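Local coordinates for protein halohydrin dehalogenase (Rhizobium radiobacter, PDB 4IY1) that catalyses, as a heavily engineered lyase of the short-chain dehydrogenase/reductase superfamily, the dehalogenation of halohydrins, probably closing them to epoxides with release of halide, at residues Ala18-Glu23 and Leu217-Thr222; Ile75-Asp80 and Ile128-Ala133; Phe171-Asn176 and Gln235-Ala240. The protein carries 37 engineered substitutions. All blocks are in the same frame, centred on the assembly; numbering follows the deposited sequence.

Contact 1 (Ala18-Glu23 and Leu217-Thr222); sequences ALRLSE and LGELVT. Engineered in segment 217-222: Thr222 (natural residue Ala).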
loop_
_atom_site.group_PDB
_atom_site.type_symbol
_atom_site.label_atom_id
_atom_site.label_comp_id
_atom_site.label_asym_id
_atom_site.label_seq_id
_atom_site.Cartn_x
_atom_site.Cartn_y
_atom_site.Cartn_z
ATOM N N ALA B 18 20.670 7.022 19.139
ATOM C CA ALA B 18 21.107 7.123 20.543
ATOM C C ALA B 18 21.510 8.560 20.868
ATOM O O ALA B 18 21.059 9.125 21.868
ATOM C CB ALA B 18 22.267 6.158 20.836
ATOM N N LEU B 19 22.315 9.169 19.995
ATOM C CA LEU B 19 22.771 10.551 20.219
ATOM C C LEU B 19 21.604 11.522 20.301
ATOM O O LEU B 19 21.492 12.275 21.268
ATOM C CB LEU B 19 23.741 10.999 19.126
ATOM C CG LEU B 19 25.070 10.254 19.069
ATOM C CD1 LEU B 19 25.907 10.677 17.865
ATOM C CD2 LEU B 19 25.835 10.449 20.357
ATOM N N ARG B 20 20.704 11.487 19.313
ATOM C CA ARG B 20 19.535 12.366 19.344
ATOM C C ARG B 20 18.596 12.082 20.536
ATOM O O ARG B 20 18.059 13.002 21.161
ATOM C CB ARG B 20 18.780 12.329 18.010
ATOM C CG ARG B 20 17.765 13.431 17.843
ATOM C CD ARG B 20 18.387 14.799 18.125
ATOM N NE ARG B 20 17.412 15.897 18.149
ATOM C CZ ARG B 20 16.780 16.326 19.247
ATOM N NH1 ARG B 20 16.935 15.694 20.411
ATOM N NH2 ARG B 20 15.978 17.380 19.177
ATOM N N LEU B 21 18.533 10.831 20.962
ATOM C CA LEU B 21 17.692 10.497 22.121
ATOM C C LEU B 21 18.337 11.009 23.410
ATOM O O LEU B 21 17.671 11.523 24.312
ATOM C CB LEU B 21 17.484 8.980 22.192
ATOM C CG LEU B 21 16.521 8.370 21.146
ATOM C CD1 LEU B 21 16.556 6.852 21.210
ATOM C CD2 LEU B 21 15.113 8.842 21.447
ATOM N N SER B 22 19.645 10.856 23.508
ATOM C CA SER B 22 20.336 11.369 24.674
ATOM C C SER B 22 20.139 12.894 24.839
ATOM O O SER B 22 19.755 13.374 25.911
ATOM C CB SER B 22 21.811 11.011 24.597
ATOM O OG SER B 22 22.424 11.302 25.822
ATOM N N GLU B 23 20.310 13.631 23.749
ATOM C CA GLU B 23 20.026 15.066 23.735
ATOM C C GLU B 23 18.614 15.418 24.182
ATOM O O GLU B 23 18.387 16.495 24.727
ATOM C CB GLU B 23 20.299 15.647 22.352
ATOM C CG GLU B 23 21.800 15.737 22.049
ATOM C CD GLU B 23 22.112 15.845 20.567
ATOM O OE1 GLU B 23 21.197 15.642 19.737
ATOM O OE2 GLU B 23 23.256 16.197 20.227
ATOM N N LEU B 217 17.388 10.597 10.591
ATOM C CA LEU B 217 16.913 9.339 11.124
ATOM C C LEU B 217 16.760 9.396 12.649
ATOM O O LEU B 217 15.701 9.055 13.191
ATOM C CB LEU B 217 17.828 8.191 10.681
ATOM C CG LEU B 217 17.263 6.792 10.989
ATOM C CD1 LEU B 217 17.850 5.694 10.112
ATOM C CD2 LEU B 217 17.451 6.501 12.463
ATOM N N GLY B 218 17.739 9.995 13.320
ATOM C CA GLY B 218 17.613 10.363 14.739
ATOM C C GLY B 218 16.495 11.305 15.117
ATOM O O GLY B 218 15.876 11.164 16.184
ATOM N N GLU B 219 16.285 12.345 14.323
ATOM C CA GLU B 219 15.247 13.308 14.677
ATOM C C GLU B 219 13.866 12.604 14.634
ATOM O O GLU B 219 12.983 12.878 15.447
ATOM C CB GLU B 219 15.273 14.520 13.724
ATOM C CG GLU B 219 16.565 15.343 13.782
ATOM C CD GLU B 219 16.496 16.462 14.798
ATOM O OE1 GLU B 219 15.593 16.456 15.651
ATOM O OE2 GLU B 219 17.295 17.397 14.697
ATOM N N LEU B 220 13.702 11.686 13.692
ATOM C CA LEU B 220 12.418 11.023 13.505
ATOM C C LEU B 220 12.174 10.071 14.669
ATOM O O LEU B 220 11.155 10.146 15.331
ATOM C CB LEU B 220 12.390 10.240 12.190
ATOM C CG LEU B 220 11.098 9.439 11.970
ATOM C CD1 LEU B 220 9.863 10.349 12.031
ATOM C CD2 LEU B 220 11.108 8.685 10.664
ATOM N N VAL B 221 13.151 9.224 14.936
ATOM C CA VAL B 221 13.114 8.332 16.090
ATOM C C VAL B 221 12.703 9.142 17.316
ATOM O O VAL B 221 11.791 8.765 18.048
ATOM C CB VAL B 221 14.502 7.686 16.356
ATOM C CG1 VAL B 221 14.590 7.204 17.809
ATOM C CG2 VAL B 221 14.764 6.537 15.392
ATOM N N THR B 222 13.353 10.286 17.516
ATOM C CA THR B 222 13.162 11.060 18.742
ATOM C C THR B 222 11.810 11.756 18.811
ATOM O O THR B 222 11.169 11.770 19.863
ATOM C CB THR B 222 14.286 12.099 18.927
ATOM O OG1 THR B 222 15.555 11.419 18.955
ATOM C CG2 THR B 222 14.103 12.871 20.226
#
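Arg20 and Glu219 supply the charged part of this helix-helix contact. NE of Arg20 donates to OE1 of Glu219 at 3.1 Å, a weak, bent hydrogen bond within a salt bridge. The guanidinium and carboxylate planes stand 72° apart, so the ions do not pair flat, two bonds side by side. A long, weak ion pair also links the Glu219 carboxylate to Lys215.

The polar part centres on Thr222, an engineered residue that is alanine in the natural protein. Its OG1 donates to Gly218 O, one turn back, at 2.8 Å, and Thr222 N reaches the same oxygen from the opposite face of the carbonyl plane. Facing this pair is the start of the Arg20 chain: with CG anti to the backbone N (chi1 -166°), CG comes within 3.2 Å of Thr222 OG1. Farther out, Thr222 CG2 lies over one face of the guanidinium.

The apolar contact is made by Leu21 and Val221: CD1 of Leu21 meets CG1 of Val221 at 3.9 Å, the two side chains crossing at about a right angle, while CD2 of Leu21 packs against the Thr222 hydroxyl oxygen. Both residues reach on to the sheet, Leu21 to Val28 and Val221 to Ile173.

The backbones come close where Gly218, without a side chain, faces Arg20, their CA atoms 5.4 Å apart. The axes of segments 18-23 and 217-222 come within 8.3 Å and cross at -49°. The chemistry thus grades from buried hydrocarbon beside the Rossmann-type sheet to a partly exposed ion pair, whose single bent bond probably contributes less than a two-pronged one would.

Contact 2 (Ile75-Asp80 and Ile128-Ala133); sequences ILVSND and IFITSA. Engineered in segment 75-80: Ile75 (natural residue Val).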
loop_
_atom_site.group_PDB
_atom_site.type_symbol
_atom_site.label_atom_id
_atom_site.label_comp_id
_atom_site.label_asym_id
_atom_site.label_seq_id
_atom_site.Cartn_x
_atom_site.Cartn_y
_atom_site.Cartn_z
ATOM N N ILE B 75 11.564 3.221 26.045
ATOM C CA ILE B 75 11.726 3.210 24.600
ATOM C C ILE B 75 12.612 2.081 24.128
ATOM O O ILE B 75 13.752 1.936 24.595
ATOM C CB ILE B 75 12.275 4.559 24.080
ATOM C CG1 ILE B 75 11.319 5.704 24.438
ATOM C CG2 ILE B 75 12.433 4.520 22.577
ATOM C CD1 ILE B 75 12.046 6.947 24.921
ATOM N N LEU B 76 12.096 1.285 23.191
ATOM C CA LEU B 76 12.905 0.298 22.515
ATOM C C LEU B 76 13.125 0.755 21.082
ATOM O O LEU B 76 12.167 0.967 20.337
ATOM C CB LEU B 76 12.167 -1.047 22.492
ATOM C CG LEU B 76 12.713 -2.157 21.586
ATOM C CD1 LEU B 76 14.147 -2.532 21.994
ATOM C CD2 LEU B 76 11.780 -3.399 21.631
ATOM N N VAL B 77 14.378 0.859 20.671
ATOM C CA VAL B 77 14.677 1.014 19.263
ATOM C C VAL B 77 15.390 -0.232 18.783
ATOM O O VAL B 77 16.555 -0.472 19.143
ATOM C CB VAL B 77 15.555 2.252 18.976
ATOM C CG1 VAL B 77 15.794 2.387 17.484
ATOM C CG2 VAL B 77 14.922 3.497 19.547
ATOM N N SER B 78 14.653 -1.080 18.061
ATOM C CA SER B 78 15.229 -2.266 17.490
ATOM C C SER B 78 15.834 -1.961 16.140
ATOM O O SER B 78 15.129 -1.860 15.118
ATOM C CB SER B 78 14.209 -3.408 17.428
ATOM O OG SER B 78 14.844 -4.647 17.216
ATOM N N ASN B 79 17.144 -1.755 16.163
ATOM C CA ASN B 79 17.933 -1.317 15.012
ATOM C C ASN B 79 18.597 -2.537 14.407
ATOM O O ASN B 79 19.693 -2.935 14.805
ATOM C CB ASN B 79 18.976 -0.281 15.479
ATOM C CG ASN B 79 19.971 0.111 14.392
ATOM O OD1 ASN B 79 19.593 0.559 13.311
ATOM N ND2 ASN B 79 21.259 -0.013 14.702
ATOM N N ASP B 80 17.878 -3.208 13.520
ATOM C CA ASP B 80 18.271 -4.521 13.076
ATOM C C ASP B 80 19.091 -4.537 11.789
ATOM O O ASP B 80 18.821 -3.789 10.839
ATOM C CB ASP B 80 17.048 -5.426 12.969
ATOM C CG ASP B 80 16.447 -5.739 14.333
ATOM O OD1 ASP B 80 17.168 -6.307 15.200
ATOM O OD2 ASP B 80 15.328 -5.256 14.590
ATOM N N ILE B 128 9.964 0.945 18.423
ATOM C CA ILE B 128 10.328 1.412 17.080
ATOM C C ILE B 128 11.262 0.395 16.479
ATOM O O ILE B 128 12.268 0.070 17.073
ATOM C CB ILE B 128 11.071 2.744 17.120
ATOM C CG1 ILE B 128 10.152 3.849 17.565
ATOM C CG2 ILE B 128 11.659 3.083 15.755
ATOM C CD1 ILE B 128 10.868 4.965 18.305
ATOM N N PHE B 129 10.828 -0.224 15.384
ATOM C CA PHE B 129 11.667 -1.112 14.606
ATOM C C PHE B 129 12.333 -0.283 13.497
ATOM O O PHE B 129 11.647 0.345 12.688
ATOM C CB PHE B 129 10.799 -2.192 13.947
ATOM C CG PHE B 129 10.172 -3.175 14.923
ATOM C CD1 PHE B 129 9.231 -4.078 14.485
ATOM C CD2 PHE B 129 10.521 -3.172 16.274
ATOM C CE1 PHE B 129 8.643 -4.988 15.355
ATOM C CE2 PHE B 129 9.918 -4.042 17.162
ATOM C CZ PHE B 129 8.965 -4.944 16.703
ATOM N N ILE B 130 13.644 -0.403 13.360
ATOM C CA ILE B 130 14.275 0.091 12.146
ATOM C C ILE B 130 14.363 -0.993 11.078
ATOM O O ILE B 130 15.094 -1.964 11.236
ATOM C CB ILE B 130 15.625 0.797 12.438
ATOM C CG1 ILE B 130 15.370 1.936 13.417
ATOM C CG2 ILE B 130 16.186 1.407 11.155
ATOM C CD1 ILE B 130 16.629 2.570 13.938
ATOM N N THR B 131 13.507 -0.902 10.040
ATOM C CA THR B 131 13.498 -1.956 9.007
ATOM C C THR B 131 14.229 -1.546 7.702
ATOM O O THR B 131 15.431 -1.242 7.737
ATOM C CB THR B 131 12.067 -2.512 8.761
ATOM O OG1 THR B 131 11.262 -1.518 8.118
ATOM C CG2 THR B 131 11.393 -2.861 10.157
ATOM N N SER B 132 13.520 -1.523 6.570
ATOM C CA SER B 132 14.106 -1.092 5.310
ATOM C C SER B 132 13.048 -0.854 4.235
ATOM O O SER B 132 12.057 -1.595 4.161
ATOM C CB SER B 132 15.079 -2.137 4.802
ATOM O OG SER B 132 15.488 -1.817 3.491
ATOM N N ALA B 133 13.355 0.061 3.300
ATOM C CA ALA B 133 12.442 0.390 2.212
ATOM C C ALA B 133 12.584 -0.646 1.116
ATOM O O ALA B 133 11.855 -0.626 0.129
ATOM C CB ALA B 133 12.717 1.789 1.679
HETATM O O HOH W 1 13.735 -4.071 12.818
#
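CD2 of the Phe129 ring approaches CB of Ser78 obliquely at 3.9 Å, while Leu155 and Ala156 of helix 143-163 also pack on the Phe129 side chain. The Asp80 carboxylate is met on the syn side of OD2 by OG of Ser78, which donates at 2.7 Å from 19° out of the plane. A water lies 2.7 Å from that same OD2 and 3.0 Å from Ile130 O, between the two segments. The Asn79 carboxamide turns OD1 to within 3.6 Å of Ile130 CD1, but its polar grip is on the glycine-rich loop leading into helix 14-23: ND2 donates to His11 O, and OD1 accepts from Gly13 N.

Strands 75-79 and 126-130 are neighbours in the parallel sheet of a Rossmann-type fold, joined by a beta-alpha-beta crossover through helix 94-122. Ile128 N binds Leu76 O, Ser78 N binds Ile128 O at 2.8 Å, and Ile130 N binds Ser78 O at 2.7 Å.

On the face carrying Val77, Asn79, Ile128 and Ile130, the Ile130 chain leans across to the neighbouring strand. With CG1 beside the backbone N (chi1 -57°) and the chain extended beyond it, CD1 comes to 3.6 Å from Val77 CG1. An alanine at Ile130 would remove that reach and is likely to leave a gap between Val77 and Asn79. Phe12 packs against both Ile130 and Asn79 on this face.

Contact 3 (Phe171-Asn176 and Gln235-Ala240); sequences FAIAPN and QVFWLA. Engineered in segment 171-176: Ala174 (natural residue Gly).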
loop_
_atom_site.group_PDB
_atom_site.type_symbol
_atom_site.label_atom_id
_atom_site.label_comp_id
_atom_site.label_asym_id
_atom_site.label_seq_id
_atom_site.Cartn_x
_atom_site.Cartn_y
_atom_site.Cartn_z
ATOM N N PHE B 171 5.903 1.545 15.894
ATOM C CA PHE B 171 6.247 2.222 14.628
ATOM C C PHE B 171 7.309 1.385 13.941
ATOM O O PHE B 171 8.146 0.784 14.625
ATOM C CB PHE B 171 6.875 3.598 14.881
ATOM C CG PHE B 171 5.998 4.540 15.613
ATOM C CD1 PHE B 171 6.274 4.877 16.915
ATOM C CD2 PHE B 171 4.902 5.134 14.971
ATOM C CE1 PHE B 171 5.483 5.788 17.593
ATOM C CE2 PHE B 171 4.084 6.010 15.656
ATOM C CZ PHE B 171 4.369 6.340 16.956
ATOM N N ALA B 172 7.343 1.413 12.605
ATOM C CA ALA B 172 8.539 0.962 11.861
ATOM C C ALA B 172 9.145 2.104 11.023
ATOM O O ALA B 172 8.419 2.908 10.444
ATOM C CB ALA B 172 8.215 -0.223 10.960
ATOM N N ILE B 173 10.470 2.180 10.973
ATOM C CA ILE B 173 11.118 3.168 10.112
ATOM C C ILE B 173 11.855 2.425 9.021
ATOM O O ILE B 173 12.740 1.635 9.299
ATOM C CB ILE B 173 12.117 4.067 10.877
ATOM C CG1 ILE B 173 11.381 4.993 11.835
ATOM C CG2 ILE B 173 12.932 4.923 9.880
ATOM C CD1 ILE B 173 12.317 5.670 12.850
ATOM N N ALA B 174 11.458 2.661 7.773
ATOM C CA ALA B 174 11.942 1.862 6.667
ATOM C C ALA B 174 12.853 2.754 5.784
ATOM O O ALA B 174 12.364 3.488 4.948
ATOM C CB ALA B 174 10.749 1.355 5.828
ATOM N N PRO B 175 14.162 2.732 6.031
ATOM C CA PRO B 175 15.036 3.689 5.360
ATOM C C PRO B 175 15.574 3.198 4.032
ATOM O O PRO B 175 15.523 2.001 3.722
ATOM C CB PRO B 175 16.186 3.900 6.366
ATOM C CG PRO B 175 15.835 3.073 7.573
ATOM C CD PRO B 175 14.835 2.061 7.145
ATOM N N ASN B 176 15.969 4.136 3.188
ATOM C CA ASN B 176 16.950 3.834 2.136
ATOM C C ASN B 176 17.848 5.056 1.922
ATOM O O ASN B 176 17.382 6.179 2.045
ATOM C CB ASN B 176 16.257 3.429 0.827
ATOM C CG ASN B 176 17.250 3.062 -0.278
ATOM O OD1 ASN B 176 17.490 3.843 -1.212
ATOM N ND2 ASN B 176 17.820 1.872 -0.184
ATOM N N GLN B 235 2.169 3.280 11.861
ATOM C CA GLN B 235 2.807 3.812 10.642
ATOM C C GLN B 235 4.159 3.178 10.395
ATOM O O GLN B 235 4.967 2.999 11.314
ATOM C CB GLN B 235 2.990 5.330 10.776
ATOM C CG GLN B 235 3.514 6.044 9.533
ATOM C CD GLN B 235 2.405 6.331 8.526
ATOM O OE1 GLN B 235 1.335 6.827 8.890
ATOM N NE2 GLN B 235 2.605 5.890 7.292
ATOM N N VAL B 236 4.380 2.823 9.143
ATOM C CA VAL B 236 5.703 2.549 8.591
ATOM C C VAL B 236 6.173 3.817 7.856
ATOM O O VAL B 236 5.508 4.296 6.946
ATOM C CB VAL B 236 5.599 1.405 7.567
ATOM C CG1 VAL B 236 6.978 1.034 7.027
ATOM C CG2 VAL B 236 4.923 0.184 8.205
ATOM N N PHE B 237 7.304 4.370 8.264
ATOM C CA PHE B 237 7.788 5.625 7.692
ATOM C C PHE B 237 8.834 5.303 6.648
ATOM O O PHE B 237 9.741 4.544 6.916
ATOM C CB PHE B 237 8.442 6.479 8.775
ATOM C CG PHE B 237 7.515 6.852 9.883
ATOM C CD1 PHE B 237 6.826 8.046 9.846
ATOM C CD2 PHE B 237 7.270 5.968 10.922
ATOM C CE1 PHE B 237 5.998 8.409 10.883
ATOM C CE2 PHE B 237 6.408 6.305 11.934
ATOM C CZ PHE B 237 5.753 7.515 11.910
ATOM N N TRP B 238 8.592 5.745 5.418
ATOM C CA TRP B 238 9.496 5.469 4.293
ATOM C C TRP B 238 10.486 6.600 4.171
ATOM O O TRP B 238 10.148 7.681 3.637
ATOM C CB TRP B 238 8.697 5.281 3.005
ATOM C CG TRP B 238 7.654 4.174 3.088
ATOM C CD1 TRP B 238 6.319 4.269 3.541
ATOM C CD2 TRP B 238 7.859 2.741 2.800
ATOM N NE1 TRP B 238 5.686 3.028 3.494
ATOM C CE2 TRP B 238 6.552 2.071 3.048
ATOM C CE3 TRP B 238 8.916 1.989 2.293
ATOM C CZ2 TRP B 238 6.376 0.710 2.846
ATOM C CZ3 TRP B 238 8.729 0.606 2.127
ATOM C CH2 TRP B 238 7.489 -0.013 2.384
ATOM N N LEU B 239 11.584 6.454 4.921
ATOM C CA LEU B 239 12.679 7.444 5.028
ATOM C C LEU B 239 13.671 7.214 3.900
ATOM O O LEU B 239 14.725 6.602 4.103
ATOM C CB LEU B 239 13.448 7.205 6.337
ATOM C CG LEU B 239 13.777 8.293 7.361
ATOM C CD1 LEU B 239 14.936 7.895 8.266
ATOM C CD2 LEU B 239 13.942 9.695 6.811
ATOM N N ALA B 240 13.307 7.602 2.690
ATOM C CA ALA B 240 14.107 7.227 1.529
ATOM C C ALA B 240 14.264 8.398 0.527
ATOM O O ALA B 240 14.516 8.169 -0.656
ATOM C CB ALA B 240 13.490 5.997 0.833
HETATM O O HOH W 2 17.015 6.669 -1.091
#
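Strands 171-175 and 236-239 run parallel, their axes 4.6 Å apart at closest and inclined by 20°, and five backbone hydrogen bonds join the segments, of which Leu239 N to Ala174 O is weak and bent.

Phe237 is enclosed on several sides. CG of Gln235 sits over the centre of one ring face, 3.5 Å above the plane, while Ala172 O lies at the ring edge, 3.3 Å from CD2. Phe171 CD2 comes to the edge too, 3.6 Å from CE2 of Phe237; the two ring planes meet obliquely at 54°. Farther along this face of the sheet, Ile173 and Leu239 lie side by side, CG2 of the first 3.9 Å from CD1 of the second. The opposite face carries Ala172, Ala174, Val236 and Trp238. Here CB of Ala174, an engineered replacement of glycine, and CG1 of Val236 both lie over one face of the indole, offset toward its rim. At the carboxyl end a water lies 2.9 Å from each of Asn176 OD1 and Ala240 O.

The polar end of Gln235 is directed to the second subunit: its OE1 accepts a hydrogen bond from Trp238 N of that subunit, and Phe237 packs on Phe237 of the same neighbour, so this side of the fold joins the subunit interface. Within the chain, Leu217, Val221 and Leu224 of helix 214-225 cover the Leu239, Ile173 and Phe237 side, and strand 126-130 flanks strand 170-175.

Overall arrangement
Contacts 2 and 3 are pairings in one parallel sheet, separated by the pairing of strand 126-130 with strand 170-175, and their centres are about 9 Å apart. That middle pairing carries probable hydrogen bonds from Thr131 N to Ile173 O and from Ile173 N to Phe129 O, each 2.8 Å. Contact 1 lies on one side of this sheet, its centre about 13 Å from that of contact 2 and about 15 Å from that of contact 3: Val221 CG2 is 3.6 Å from Ile173 CD1, and Leu21 CD1 is 4.1 Å from Val77 CG2. Contacts 1 and 3 both reach the second subunit. As in related short-chain dehydrogenases, the active site probably lies beyond the carboxyl ends of the strands, toward which contacts 2 and 3 lead.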